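Local coordinates for acyl-CoA dehydrogenase (Mycobacterium thermoresistibile, PDB 3NF4), which binds flavin adenine dinucleotide and, as an acyl-CoA dehydrogenase, probably oxidises acyl-CoA thioesters to their enoyl-CoA forms, at residues A[200-206]-A[218-223]; A[155-159]-A[228-232]; A[43-49]-A[212-216]; A[145-151]-A[179-183]. All coordinates share one frame; numbering follows the deposited sequence.

Contact 1: A[200-206]-A[218-223]; sequences GLSFGKP and TSAFYD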
loop_
_atom_site.group_PDB
_atom_site.type_symbol
_atom_site.label_atom_id
_atom_site.label_comp_id
_atom_site.label_asym_id
_atom_site.label_seq_id
_atom_site.Cartn_x
_atom_site.Cartn_y
_atom_site.Cartn_z
ATOM N N GLY A 200 44.818 18.471 16.044
ATOM C CA GLY A 200 44.195 17.379 16.785
ATOM C C GLY A 200 42.992 16.746 16.091
ATOM O O GLY A 200 42.426 15.782 16.610
ATOM N N LEU A 201 42.608 17.288 14.933
ATOM C CA LEU A 201 41.461 16.797 14.145
ATOM C C LEU A 201 41.880 15.903 12.973
ATOM O O LEU A 201 42.683 16.303 12.140
ATOM C CB LEU A 201 40.598 17.965 13.620
ATOM C CG LEU A 201 39.522 17.654 12.550
ATOM C CD1 LEU A 201 38.401 16.676 13.051
ATOM C CD2 LEU A 201 38.924 18.932 11.975
ATOM N N SER A 202 41.304 14.708 12.910
ATOM C CA SER A 202 41.627 13.729 11.866
ATOM C C SER A 202 40.374 12.949 11.393
ATOM O O SER A 202 39.402 12.815 12.141
ATOM C CB SER A 202 42.705 12.759 12.380
ATOM O OG SER A 202 42.235 12.048 13.515
ATOM N N PHE A 203 40.410 12.430 10.166
ATOM C CA PHE A 203 39.243 11.766 9.582
ATOM C C PHE A 203 39.524 10.327 9.182
ATOM O O PHE A 203 40.532 10.053 8.539
ATOM C CB PHE A 203 38.729 12.549 8.365
ATOM C CG PHE A 203 38.303 13.953 8.684
ATOM C CD1 PHE A 203 37.015 14.223 9.093
ATOM C CD2 PHE A 203 39.200 15.010 8.573
ATOM C CE1 PHE A 203 36.615 15.534 9.396
ATOM C CE2 PHE A 203 38.813 16.324 8.866
ATOM C CZ PHE A 203 37.525 16.589 9.281
ATOM N N GLY A 204 38.616 9.415 9.540
ATOM C CA GLY A 204 38.742 8.007 9.153
ATOM C C GLY A 204 38.507 7.763 7.663
ATOM O O GLY A 204 38.256 8.699 6.899
ATOM N N LYS A 205 38.560 6.495 7.250
ATOM C CA LYS A 205 38.377 6.152 5.832
ATOM C C LYS A 205 36.880 6.246 5.424
ATOM O O LYS A 205 35.983 5.997 6.257
ATOM C CB LYS A 205 39.002 4.775 5.507
ATOM C CG LYS A 205 38.018 3.632 5.424
ATOM C CD LYS A 205 38.672 2.285 5.474
ATOM C CE LYS A 205 37.621 1.157 5.305
ATOM N NZ LYS A 205 37.021 1.022 3.903
ATOM N N PRO A 206 36.614 6.611 4.149
ATOM C CA PRO A 206 35.245 6.681 3.630
ATOM C C PRO A 206 34.453 5.372 3.805
ATOM O O PRO A 206 34.958 4.297 3.475
ATOM C CB PRO A 206 35.453 6.997 2.140
ATOM C CG PRO A 206 36.778 7.693 2.085
ATOM C CD PRO A 206 37.607 6.973 3.113
ATOM N N THR A 218 32.421 10.294 6.084
ATOM C CA THR A 218 33.488 9.798 6.995
ATOM C C THR A 218 33.236 10.103 8.476
ATOM O O THR A 218 32.433 10.986 8.811
ATOM C CB THR A 218 34.920 10.369 6.640
ATOM O OG1 THR A 218 35.072 11.699 7.176
ATOM C CG2 THR A 218 35.215 10.366 5.106
ATOM N N SER A 219 33.953 9.398 9.354
ATOM C CA SER A 219 33.982 9.741 10.775
ATOM C C SER A 219 35.062 10.789 11.119
ATOM O O SER A 219 35.926 11.099 10.282
ATOM C CB SER A 219 34.133 8.474 11.626
ATOM O OG SER A 219 35.454 7.972 11.563
ATOM N N ALA A 220 34.997 11.355 12.330
ATOM C CA ALA A 220 36.027 12.302 12.808
ATOM C C ALA A 220 36.521 12.023 14.227
ATOM O O ALA A 220 35.785 11.509 15.073
ATOM C CB ALA A 220 35.558 13.777 12.685
ATOM N N PHE A 221 37.769 12.399 14.488
ATOM C CA PHE A 221 38.355 12.197 15.805
ATOM C C PHE A 221 39.046 13.445 16.348
ATOM O O PHE A 221 39.939 13.996 15.709
ATOM C CB PHE A 221 39.307 11.001 15.775
ATOM C CG PHE A 221 39.924 10.681 17.113
ATOM C CD1 PHE A 221 39.118 10.279 18.195
ATOM C CD2 PHE A 221 41.307 10.768 17.291
ATOM C CE1 PHE A 221 39.683 9.982 19.436
ATOM C CE2 PHE A 221 41.886 10.479 18.521
ATOM C CZ PHE A 221 41.077 10.082 19.602
ATOM N N TYR A 222 38.617 13.879 17.532
ATOM C CA TYR A 222 39.224 15.025 18.224
ATOM C C TYR A 222 40.172 14.580 19.361
ATOM O O TYR A 222 39.744 13.979 20.349
ATOM C CB TYR A 222 38.143 15.987 18.749
ATOM C CG TYR A 222 37.366 16.742 17.677
ATOM C CD1 TYR A 222 37.759 18.027 17.276
ATOM C CD2 TYR A 222 36.219 16.179 17.072
ATOM C CE1 TYR A 222 37.046 18.736 16.297
ATOM C CE2 TYR A 222 35.488 16.875 16.097
ATOM C CZ TYR A 222 35.912 18.149 15.714
ATOM O OH TYR A 222 35.219 18.837 14.759
ATOM N N ASP A 223 41.459 14.901 19.207
ATOM C CA ASP A 223 42.535 14.465 20.107
ATOM C C ASP A 223 43.198 15.697 20.741
ATOM O O ASP A 223 44.113 16.291 20.148
ATOM C CB ASP A 223 43.569 13.678 19.283
ATOM C CG ASP A 223 44.565 12.869 20.137
ATOM O OD1 ASP A 223 44.560 12.959 21.389
ATOM O OD2 ASP A 223 45.354 12.115 19.524
#
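The backbone oxygen S219 O takes two hydrogen bonds that arrive from opposite faces of its carbonyl plane. G204 N reaches it across the contact at 3.3 Å, and the hydroxyl of its own neighbour, T218 OG1, approaches from the other face at 3.3 Å; neither donor lies on a lone pair. Three further backbone bonds run along the two chains, among them F221 N to S202 O, at 2.9 Å. These bonds join strand 201-203, outermost within this chain in the antiparallel sheet of the acyl-CoA dehydrogenase middle domain, to 218-222, while strand 157-168 flanks the latter on its other edge. One face of this ribbon carries L201, F203, A220 and Y222. L201 is extended away from its backbone N (chi1 168°), which lays it alongside Y222 with CD1 over one ring face, 4.1 Å from the ring centroid, a CH-pi contact displaced toward the rim. F203 meets A220 more simply, CE1 lying 3.9 Å from A220 CB, and its ring also packs against that of Y176. The other face holds S202 and F221, where S202 OG lies near the plane of the F221 ring at its edge, 4.1 Å from F221 CD2.

Contact 2: A[155-159]-A[228-232]; sequences DGGYV and DADRR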
loop_
_atom_site.group_PDB
_atom_site.type_symbol
_atom_site.label_atom_id
_atom_site.label_comp_id
_atom_site.label_asym_id
_atom_site.label_seq_id
_atom_site.Cartn_x
_atom_site.Cartn_y
_atom_site.Cartn_z
ATOM N N ASP A 155 41.533 28.137 29.616
ATOM C CA ASP A 155 41.863 29.564 29.592
ATOM C C ASP A 155 41.704 30.114 28.173
ATOM O O ASP A 155 42.442 29.726 27.257
ATOM C CB ASP A 155 43.286 29.814 30.121
ATOM N N GLY A 156 40.722 30.999 28.002
ATOM C CA GLY A 156 40.394 31.574 26.692
ATOM C C GLY A 156 40.058 30.570 25.583
ATOM O O GLY A 156 40.511 30.723 24.437
ATOM N N GLY A 157 39.283 29.536 25.903
ATOM C CA GLY A 157 38.894 28.573 24.867
ATOM C C GLY A 157 38.229 27.303 25.335
ATOM O O GLY A 157 37.536 27.291 26.352
ATOM N N TYR A 158 38.431 26.233 24.573
ATOM C CA TYR A 158 37.920 24.916 24.938
ATOM C C TYR A 158 38.879 23.848 24.466
ATOM O O TYR A 158 39.636 24.060 23.513
ATOM C CB TYR A 158 36.543 24.666 24.305
ATOM C CG TYR A 158 35.448 25.602 24.757
ATOM C CD1 TYR A 158 34.606 25.260 25.810
ATOM C CD2 TYR A 158 35.253 26.830 24.129
ATOM C CE1 TYR A 158 33.600 26.118 26.232
ATOM C CE2 TYR A 158 34.253 27.693 24.546
ATOM C CZ TYR A 158 33.433 27.328 25.597
ATOM O OH TYR A 158 32.437 28.178 26.009
ATOM N N VAL A 159 38.845 22.696 25.131
ATOM C CA VAL A 159 39.524 21.509 24.614
ATOM C C VAL A 159 38.522 20.403 24.264
ATOM O O VAL A 159 37.682 20.022 25.089
ATOM C CB VAL A 159 40.707 21.027 25.525
ATOM C CG1 VAL A 159 40.221 20.298 26.774
ATOM C CG2 VAL A 159 41.673 20.161 24.725
ATOM N N ASP A 228 39.699 28.257 20.182
ATOM C CA ASP A 228 39.432 29.603 20.704
ATOM C C ASP A 228 37.956 29.815 21.069
ATOM O O ASP A 228 37.067 29.448 20.299
ATOM C CB ASP A 228 39.866 30.652 19.674
ATOM C CG ASP A 228 40.008 32.042 20.275
ATOM O OD1 ASP A 228 40.798 32.198 21.236
ATOM O OD2 ASP A 228 39.347 32.987 19.775
ATOM N N ALA A 229 37.697 30.420 22.230
ATOM C CA ALA A 229 36.312 30.631 22.701
ATOM C C ALA A 229 35.494 31.599 21.832
ATOM O O ALA A 229 34.270 31.668 21.965
ATOM C CB ALA A 229 36.280 31.068 24.173
ATOM N N ASP A 230 36.171 32.334 20.949
ATOM C CA ASP A 230 35.495 33.195 19.982
ATOM C C ASP A 230 34.910 32.397 18.805
ATOM O O ASP A 230 34.205 32.961 17.966
ATOM C CB ASP A 230 36.430 34.306 19.482
ATOM N N ARG A 231 35.201 31.096 18.747
ATOM C CA ARG A 231 34.673 30.220 17.694
ATOM C C ARG A 231 33.310 29.646 18.056
ATOM O O ARG A 231 32.639 29.080 17.199
ATOM C CB ARG A 231 35.624 29.050 17.406
ATOM C CG ARG A 231 36.931 29.401 16.717
ATOM C CD ARG A 231 36.758 29.379 15.226
ATOM N NE ARG A 231 38.012 29.473 14.488
ATOM C CZ ARG A 231 38.089 29.449 13.161
ATOM N NH1 ARG A 231 36.987 29.315 12.423
ATOM N NH2 ARG A 231 39.264 29.547 12.565
ATOM N N ARG A 232 32.926 29.751 19.328
ATOM C CA ARG A 232 31.611 29.293 19.798
ATOM C C ARG A 232 30.499 30.122 19.149
ATOM O O ARG A 232 30.577 31.353 19.131
ATOM C CB ARG A 232 31.515 29.386 21.324
ATOM C CG ARG A 232 30.213 28.844 21.885
ATOM C CD ARG A 232 30.145 28.945 23.391
ATOM N NE ARG A 232 29.770 30.284 23.846
ATOM C CZ ARG A 232 30.312 30.899 24.896
ATOM N NH1 ARG A 232 31.274 30.309 25.602
ATOM N NH2 ARG A 232 29.894 32.114 25.234
#
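G157 and A229 bring the two backbones close, their CA atoms 3.9 Å apart, where one chain enters a strand and the other leaves one. The site is an end of the antiparallel sheet of the middle domain: strand 157-168 begins here, strand 217-228 finishes here, and the latter's chain then turns through residues 229-231, which have helical backbone angles without the regular helical bonds. R231 N closes this turn on D228 O at 2.9 Å. Across the contact, A229 N comes to 3.4 Å from G157 CA. The methyl group of A229 points toward the opposite segment and also touches the Y158 ring, its CB 4.0 Å from Y158 CE2.

Beyond the turn, R232 comes back to the tip of that tyrosine. Its CG lies opposite the backbone N (chi1 -176°), and a bend at chi3 brings the guanidinium to the phenol. The ring and guanidinium planes stand 77° apart, with NH1 close to the ring plane at its edge. Y158 OH also bonds to E236, while R232 NE is held by G234 O, and the Y158 ring meets F192 edge-to-face. The bond from R232 NH1 to Y158 OH is modelled at 2.5 Å, so short that its exact length is doubtful, and it is bent to 138° at the hydrogen.

Contact 3: A[43-49]-A[212-216]; sequences EKDETYP and LHAVP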
loop_
_atom_site.group_PDB
_atom_site.type_symbol
_atom_site.label_atom_id
_atom_site.label_comp_id
_atom_site.label_asym_id
_atom_site.label_seq_id
_atom_site.Cartn_x
_atom_site.Cartn_y
_atom_site.Cartn_z
ATOM N N GLU A 43 30.675 7.654 -10.294
ATOM C CA GLU A 43 29.898 6.847 -9.367
ATOM C C GLU A 43 30.344 5.389 -9.434
ATOM O O GLU A 43 30.392 4.703 -8.420
ATOM C CB GLU A 43 28.381 6.979 -9.601
ATOM C CG GLU A 43 27.741 8.241 -9.004
ATOM C CD GLU A 43 27.794 8.313 -7.474
ATOM O OE1 GLU A 43 27.730 7.245 -6.799
ATOM O OE2 GLU A 43 27.913 9.443 -6.940
ATOM N N LYS A 44 30.680 4.932 -10.636
ATOM C CA LYS A 44 31.169 3.570 -10.838
ATOM C C LYS A 44 32.558 3.347 -10.198
ATOM O O LYS A 44 32.784 2.303 -9.603
ATOM C CB LYS A 44 31.201 3.207 -12.330
ATOM C CG LYS A 44 31.808 1.820 -12.608
ATOM C CD LYS A 44 32.270 1.681 -14.065
ATOM C CE LYS A 44 32.810 0.258 -14.372
ATOM N NZ LYS A 44 34.176 -0.035 -13.804
ATOM N N ASP A 45 33.466 4.331 -10.348
ATOM C CA ASP A 45 34.845 4.252 -9.812
ATOM C C ASP A 45 34.956 4.636 -8.342
ATOM O O ASP A 45 35.952 4.303 -7.712
ATOM C CB ASP A 45 35.801 5.152 -10.592
ATOM C CG ASP A 45 36.182 4.587 -11.958
ATOM O OD1 ASP A 45 36.080 3.358 -12.161
ATOM O OD2 ASP A 45 36.610 5.391 -12.831
ATOM N N GLU A 46 33.939 5.340 -7.821
ATOM C CA GLU A 46 33.890 5.857 -6.431
ATOM C C GLU A 46 34.957 6.933 -6.159
ATOM O O GLU A 46 35.630 6.934 -5.131
ATOM C CB GLU A 46 33.868 4.718 -5.373
ATOM C CG GLU A 46 32.822 3.627 -5.700
ATOM C CD GLU A 46 32.493 2.636 -4.556
ATOM O OE1 GLU A 46 32.774 2.923 -3.369
ATOM O OE2 GLU A 46 31.933 1.552 -4.849
ATOM N N THR A 47 35.092 7.863 -7.097
ATOM C CA THR A 47 36.099 8.918 -6.994
ATOM C C THR A 47 35.481 10.308 -6.870
ATOM O O THR A 47 34.353 10.528 -7.294
ATOM C CB THR A 47 37.063 8.903 -8.205
ATOM O OG1 THR A 47 36.315 8.924 -9.426
ATOM C CG2 THR A 47 38.009 7.649 -8.158
ATOM N N TYR A 48 36.242 11.225 -6.287
ATOM C CA TYR A 48 35.844 12.603 -6.081
ATOM C C TYR A 48 35.890 13.407 -7.394
ATOM O O TYR A 48 36.843 13.252 -8.169
ATOM C CB TYR A 48 36.743 13.246 -5.009
ATOM C CG TYR A 48 36.181 14.536 -4.472
ATOM C CD1 TYR A 48 35.098 14.523 -3.598
ATOM C CD2 TYR A 48 36.711 15.773 -4.855
ATOM C CE1 TYR A 48 34.549 15.698 -3.126
ATOM C CE2 TYR A 48 36.166 16.961 -4.380
ATOM C CZ TYR A 48 35.084 16.907 -3.519
ATOM O OH TYR A 48 34.515 18.041 -3.026
ATOM N N PRO A 49 34.862 14.264 -7.649
ATOM C CA PRO A 49 34.840 15.171 -8.805
ATOM C C PRO A 49 35.568 16.524 -8.581
ATOM O O PRO A 49 34.971 17.528 -8.150
ATOM C CB PRO A 49 33.338 15.383 -9.051
ATOM C CG PRO A 49 32.733 15.311 -7.702
ATOM C CD PRO A 49 33.607 14.367 -6.875
ATOM N N LEU A 212 25.542 6.309 -3.943
ATOM C CA LEU A 212 25.844 7.720 -3.613
ATOM C C LEU A 212 27.328 7.886 -3.262
ATOM O O LEU A 212 27.683 8.425 -2.213
ATOM C CB LEU A 212 24.955 8.183 -2.454
ATOM C CG LEU A 212 24.345 9.583 -2.351
ATOM C CD1 LEU A 212 23.130 9.782 -3.306
ATOM C CD2 LEU A 212 23.938 9.876 -0.857
ATOM N N HIS A 213 28.192 7.396 -4.140
ATOM C CA HIS A 213 29.601 7.134 -3.802
ATOM C C HIS A 213 30.543 8.335 -3.896
ATOM O O HIS A 213 31.542 8.368 -3.161
ATOM C CB HIS A 213 30.185 6.044 -4.702
ATOM C CG HIS A 213 29.440 4.744 -4.671
ATOM N ND1 HIS A 213 29.391 3.936 -3.552
ATOM C CD2 HIS A 213 28.772 4.079 -5.641
ATOM C CE1 HIS A 213 28.699 2.842 -3.826
ATOM N NE2 HIS A 213 28.313 2.903 -5.089
ATOM N N ALA A 214 30.253 9.291 -4.791
ATOM C CA ALA A 214 31.234 10.294 -5.212
ATOM C C ALA A 214 31.770 11.240 -4.118
ATOM O O ALA A 214 32.976 11.418 -3.992
ATOM C CB ALA A 214 30.694 11.095 -6.367
ATOM N N VAL A 215 30.868 11.889 -3.389
ATOM C CA VAL A 215 31.222 12.746 -2.267
ATOM C C VAL A 215 31.338 11.793 -1.054
ATOM O O VAL A 215 30.382 11.073 -0.761
ATOM C CB VAL A 215 30.093 13.773 -2.001
ATOM C CG1 VAL A 215 30.399 14.632 -0.797
ATOM C CG2 VAL A 215 29.840 14.658 -3.217
ATOM N N PRO A 216 32.485 11.806 -0.339
ATOM C CA PRO A 216 32.676 10.806 0.720
ATOM C C PRO A 216 31.914 11.117 2.023
ATOM O O PRO A 216 31.657 12.275 2.338
ATOM C CB PRO A 216 34.197 10.839 0.958
ATOM C CG PRO A 216 34.610 12.265 0.611
ATOM C CD PRO A 216 33.537 12.846 -0.315
#
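Two backbone N-H groups, those of H213 and A214, are received by the single carboxylate of E43 at the C-terminal end of helix 39-45. H213 N donates to OE1 at 2.7 Å in a nearly straight bond (161°), meeting the syn lone pair of that oxygen. A214 N bonds to OE2 at 3.2 Å but approaches from above the carboxylate plane. A bend at chi2 (-65°) helps to turn the E43 chain toward the loop 212-216, and W91 NE1 gives OE2 a further hydrogen bond.

Stacking forms the second kind of interaction. E46, the first residue past the helix, has positive phi, and its carboxylate lies over one face of the H213 imidazole with the planes only 10° apart. E46 OE2 sits above the centre of the ring, while E46 CG makes a CH-pi contact at 4.1 Å from the ring centroid. The same OE2 forms a salt bridge with R353 of the second subunit, whose side chain also packs on H213.

Apolar packing continues along the chain: Y48 CD1 touches P216 CD at 4.0 Å, and P49 CD lies 4.4 Å from A214 CB. The OH of Y48 is hydrogen-bonded to H169.

This junction joins the N-terminal helical domain to the middle domain, close to the flavin, since the L212 side chain lies about 5 Å from bound FAD. Donation from H213, A214 and W91 would be expected to stabilise the ionised E43 carboxylate. E46 could favour a proton on H213, but R353 and R362, which also touches the histidine, would oppose it, leaving its charge unsettled.

Contact 4: A[145-151]-A[179-183]; sequences AALRCAA and FARTG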
loop_
_atom_site.group_PDB
_atom_site.type_symbol
_atom_site.label_atom_id
_atom_site.label_comp_id
_atom_site.label_asym_id
_atom_site.label_seq_id
_atom_site.Cartn_x
_atom_site.Cartn_y
_atom_site.Cartn_z
ATOM N N ALA A 145 20.133 14.281 21.765
ATOM C CA ALA A 145 20.511 14.580 23.160
ATOM C C ALA A 145 21.500 13.614 23.839
ATOM O O ALA A 145 22.131 13.978 24.828
ATOM C CB ALA A 145 19.254 14.726 24.018
ATOM N N ALA A 146 21.635 12.401 23.307
ATOM C CA ALA A 146 22.522 11.390 23.897
ATOM C C ALA A 146 23.987 11.487 23.415
ATOM O O ALA A 146 24.795 10.579 23.656
ATOM C CB ALA A 146 21.952 9.976 23.655
ATOM N N LEU A 147 24.328 12.588 22.744
ATOM C CA LEU A 147 25.676 12.752 22.195
ATOM C C LEU A 147 26.717 12.946 23.309
ATOM O O LEU A 147 26.371 13.323 24.436
ATOM C CB LEU A 147 25.736 13.857 21.124
ATOM C CG LEU A 147 25.588 15.337 21.476
ATOM C CD1 LEU A 147 26.797 15.871 22.256
ATOM C CD2 LEU A 147 25.394 16.151 20.217
ATOM N N ARG A 148 27.984 12.687 22.995
ATOM C CA ARG A 148 29.003 12.629 24.038
ATOM C C ARG A 148 30.390 13.221 23.761
ATOM O O ARG A 148 31.218 13.266 24.675
ATOM C CB ARG A 148 29.124 11.196 24.541
ATOM C CG ARG A 148 28.654 11.046 25.967
ATOM C CD ARG A 148 28.199 9.630 26.255
ATOM N NE ARG A 148 26.768 9.596 26.573
ATOM C CZ ARG A 148 26.267 9.483 27.810
ATOM N NH1 ARG A 148 27.077 9.378 28.883
ATOM N NH2 ARG A 148 24.943 9.458 27.974
ATOM N N CYS A 149 30.641 13.668 22.527
ATOM C CA CYS A 149 31.883 14.362 22.190
ATOM C C CYS A 149 32.066 15.509 23.197
ATOM O O CYS A 149 31.167 16.338 23.385
ATOM C CB CYS A 149 31.860 14.886 20.746
ATOM S SG CYS A 149 33.506 15.300 20.015
ATOM N N ALA A 150 33.214 15.521 23.868
ATOM C CA ALA A 150 33.428 16.456 24.972
ATOM C C ALA A 150 34.171 17.733 24.569
ATOM O O ALA A 150 35.218 17.681 23.933
ATOM C CB ALA A 150 34.129 15.749 26.143
ATOM N N ALA A 151 33.591 18.875 24.916
ATOM C CA ALA A 151 34.284 20.165 24.833
ATOM C C ALA A 151 34.379 20.790 26.226
ATOM O O ALA A 151 33.390 21.281 26.775
ATOM C CB ALA A 151 33.581 21.100 23.876
ATOM N N PHE A 179 28.865 20.045 16.967
ATOM C CA PHE A 179 28.083 20.051 18.213
ATOM C C PHE A 179 28.748 19.184 19.281
ATOM O O PHE A 179 28.885 17.982 19.087
ATOM C CB PHE A 179 26.636 19.599 17.960
ATOM C CG PHE A 179 25.852 20.545 17.079
ATOM C CD1 PHE A 179 25.139 21.609 17.635
ATOM C CD2 PHE A 179 25.840 20.391 15.695
ATOM C CE1 PHE A 179 24.421 22.504 16.820
ATOM C CE2 PHE A 179 25.127 21.271 14.882
ATOM C CZ PHE A 179 24.417 22.330 15.446
ATOM N N ALA A 180 29.183 19.792 20.392
ATOM C CA ALA A 180 29.849 19.039 21.484
ATOM C C ALA A 180 29.341 19.369 22.886
ATOM O O ALA A 180 28.740 20.421 23.100
ATOM C CB ALA A 180 31.363 19.191 21.419
ATOM N N ARG A 181 29.590 18.452 23.824
ATOM C CA ARG A 181 29.057 18.537 25.189
ATOM C C ARG A 181 29.912 19.376 26.158
ATOM O O ARG A 181 31.105 19.137 26.317
ATOM C CB ARG A 181 28.814 17.133 25.758
ATOM C CG ARG A 181 28.098 17.124 27.113
ATOM C CD ARG A 181 27.476 15.762 27.476
ATOM N NE ARG A 181 26.295 15.403 26.674
ATOM C CZ ARG A 181 25.085 15.958 26.789
ATOM N NH1 ARG A 181 24.855 16.938 27.664
ATOM N NH2 ARG A 181 24.093 15.533 26.011
ATOM N N THR A 182 29.274 20.358 26.795
ATOM C CA THR A 182 29.919 21.244 27.771
ATOM C C THR A 182 29.436 20.990 29.206
ATOM O O THR A 182 30.140 21.321 30.163
ATOM C CB THR A 182 29.703 22.735 27.418
ATOM O OG1 THR A 182 28.315 22.972 27.145
ATOM C CG2 THR A 182 30.526 23.131 26.199
ATOM N N GLY A 183 28.240 20.409 29.343
ATOM C CA GLY A 183 27.671 20.019 30.643
ATOM C C GLY A 183 26.722 18.829 30.535
ATOM O O GLY A 183 25.784 18.673 31.329
#
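R181, A151 and L147 contribute much of the buried surface, and R181 bonds to the opposite segment through both backbone and side chain. Its guanidinium meets L147 O edge-on: NE donates at 3.1 Å in an almost straight bond (171°), the oxygen lying practically in the guanidinium plane. The side chain leaves opposite its backbone N (chi1 -173°) and then bends at chi3, which turns the NE-H back toward the peptide at L147. A145 O is close to R181 NH2 at that edge as well, but the angle there is poor.

On the backbone of R181, N donates to C149 O at 2.7 Å, and O accepts from A151 N at 2.9 Å. These two bonds bracket a single bridge between A150 and R181. It joins strand 150-154, at the edge of the antiparallel sheet of the middle domain, to strand 175-181 of the domain's other, mixed sheet.

A151 packs its CB 3.8 Å from A180 CB, and its carbonyl oxygen lies 3.5 Å from T182 CG2. The threonine hydroxyl is turned to another partner, G188 O. L147 lies alongside the strand, CD1 coming 4.2 Å from R181 CB and CD2 4.3 Å from F179 CB. Nearby E137 takes the backbone N-H groups of R148 and C149, while K164 bonds to F179 O.

Contacts 1, 2 and 4 all belong to the beta-rich middle domain and reach the same antiparallel sheet, whereas contact 3 joins that domain to the N-terminal helices. Contact 4 closes before contact 1 opens, and contact 1 is enclosed by the longer loop of contact 2; contact 3 spans contact 4 and interleaves with the other two. Contacts 2 and 4, their centres about 15 Å apart, touch where Y158 packs on A151 and T182, while contacts 1 and 4 meet where Y222 packs on C149. The centre of contact 3 lies about 19 Å from that of contact 1, joined through P206 and P216, and about 36 Å from that of contact 2. The sheet thus leads from its far end toward the domain junction near the flavin.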